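Local coordinates for uncharacterized protein (Thermus thermophilus HB8, PDB 6SCE) that acts as a Type III CRISPR defence DNA nuclease that is activated by cyclic oligoadenylate, at residues D543-F546 and A551-F554. Numbering follows the deposited sequence. Where two conformers were deposited one is given.
Sequences DGVF and ALWF
F546 and W553 form an antiparallel hydrogen-bonded pair whose two rings stack beside it on one face of the sheet. Their backbones exchange both bonds: F546 N donates to W553 O at 2.9 Å, and W553 N donates to F546 O at 2.7 Å. W553 O also receives a CA-H...O contact from V545 CA, 3.2 Å away.

The aromatic contact is an offset stack. The F546 ring and the five-membered ring of W553 tilt only 14° from each other, with centroids 4.1 Å apart. F546 CG sits between its own backbone N and carbonyl carbon (chi1 63°), a rotation that carries the ring across toward the neighbouring strand. There F546 CZ rests 3.2 Å from W553 CG, while W553 CB lies over the centre of the phenyl face in a CH-pi contact. A leucine in place of F546 would probably lose the flat stacking surface and leave the indole of W553 less firmly fixed in its rotation. L586 of strand 584-592 touches the side chains of both residues.

The two strands, 541-548 and 551-558, make a beta hairpin at the middle of a mixed sheet, close to bound nucleic acid. The arrangement is consistent with the core of a PD-(D/E)XK nuclease domain, with D543 at the position of the motif's aspartate. At the end away from the hairpin turn D543 and G544 both face V555, a classic beta bulge.

Apolar contacts hold the opposite face, where V545 and F554 form a non-hydrogen-bonded pair and point the same way. In one of the two conformers of V545, its CG2 reaches F554 CD1 at 3.7 Å and also meets L552 CD1; helix 561-579 packs on F554.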
loop_
_atom_site.group_PDB
_atom_site.type_symbol
_atom_site.label_atom_id
_atom_site.label_comp_id
_atom_site.label_asym_id
_atom_site.label_seq_id
_atom_site.Cartn_x
_atom_site.Cartn_y
_atom_site.Cartn_z
ATOM N N ASP A 543 9.970 -6.390 17.634
ATOM C CA ASP A 543 10.507 -5.946 18.937
ATOM C C ASP A 543 9.807 -4.726 19.535
ATOM O O ASP A 543 10.037 -4.357 20.695
ATOM C CB ASP A 543 11.994 -5.654 18.785
ATOM C CG ASP A 543 12.797 -6.898 18.453
ATOM O OD1 ASP A 543 12.294 -8.002 18.702
ATOM O OD2 ASP A 543 13.913 -6.751 17.918
ATOM N N GLY A 544 8.952 -4.089 18.731
ATOM C CA GLY A 544 8.177 -2.972 19.190
ATOM C C GLY A 544 7.317 -2.440 18.048
ATOM O O GLY A 544 7.527 -2.764 16.883
ATOM N N VAL A 545 6.325 -1.642 18.402
ATOM C CA VAL A 545 5.504 -0.988 17.398
ATOM C C VAL A 545 4.996 0.329 17.976
ATOM O O VAL A 545 4.702 0.443 19.169
ATOM C CB VAL A 545 4.375 -1.918 16.882
ATOM C CG1 VAL A 545 3.417 -2.319 17.997
ATOM C CG2 VAL A 545 3.614 -1.300 15.714
ATOM N N PHE A 546 4.950 1.345 17.122
ATOM C CA PHE A 546 4.332 2.599 17.517
ATOM C C PHE A 546 3.550 3.203 16.352
ATOM O O PHE A 546 3.830 2.915 15.168
ATOM C CB PHE A 546 5.322 3.596 18.186
ATOM C CG PHE A 546 6.452 4.067 17.317
ATOM C CD1 PHE A 546 7.635 3.347 17.244
ATOM C CD2 PHE A 546 6.378 5.289 16.663
ATOM C CE1 PHE A 546 8.695 3.804 16.471
ATOM C CE2 PHE A 546 7.433 5.762 15.898
ATOM C CZ PHE A 546 8.591 5.015 15.790
ATOM N N ALA A 551 1.139 7.123 10.392
ATOM C CA ALA A 551 2.208 6.198 10.024
ATOM C C ALA A 551 2.418 5.191 11.149
ATOM O O ALA A 551 2.568 5.554 12.320
ATOM C CB ALA A 551 3.489 6.934 9.705
ATOM N N LEU A 552 2.363 3.916 10.785
ATOM C CA LEU A 552 2.720 2.830 11.693
ATOM C C LEU A 552 4.216 2.562 11.576
ATOM O O LEU A 552 4.792 2.633 10.482
ATOM C CB LEU A 552 1.961 1.553 11.329
ATOM C CG LEU A 552 1.981 0.455 12.391
ATOM C CD1 LEU A 552 1.355 0.895 13.684
ATOM C CD2 LEU A 552 1.207 -0.733 11.837
ATOM N N TRP A 553 4.842 2.251 12.709
ATOM C CA TRP A 553 6.275 1.941 12.760
ATOM C C TRP A 553 6.458 0.608 13.462
ATOM O O TRP A 553 5.853 0.377 14.506
ATOM C CB TRP A 553 7.044 2.978 13.589
ATOM C CG TRP A 553 7.142 4.358 13.009
ATOM C CD1 TRP A 553 6.143 5.277 12.907
ATOM C CD2 TRP A 553 8.325 4.996 12.535
ATOM N NE1 TRP A 553 6.622 6.439 12.338
ATOM C CE2 TRP A 553 7.961 6.298 12.119
ATOM C CE3 TRP A 553 9.661 4.593 12.410
ATOM C CZ2 TRP A 553 8.883 7.196 11.585
ATOM C CZ3 TRP A 553 10.562 5.467 11.861
ATOM C CH2 TRP A 553 10.170 6.762 11.446
ATOM N N PHE A 554 7.284 -0.251 12.872
ATOM C CA PHE A 554 7.753 -1.461 13.516
ATOM C C PHE A 554 9.185 -1.226 13.968
ATOM O O PHE A 554 9.966 -0.576 13.270
ATOM C CB PHE A 554 7.716 -2.638 12.546
ATOM C CG PHE A 554 6.336 -3.009 12.100
ATOM C CD1 PHE A 554 5.296 -3.102 13.014
ATOM C CD2 PHE A 554 6.076 -3.276 10.765
ATOM C CE1 PHE A 554 4.021 -3.442 12.600
ATOM C CE2 PHE A 554 4.804 -3.623 10.349
ATOM C CZ PHE A 554 3.784 -3.719 11.258
#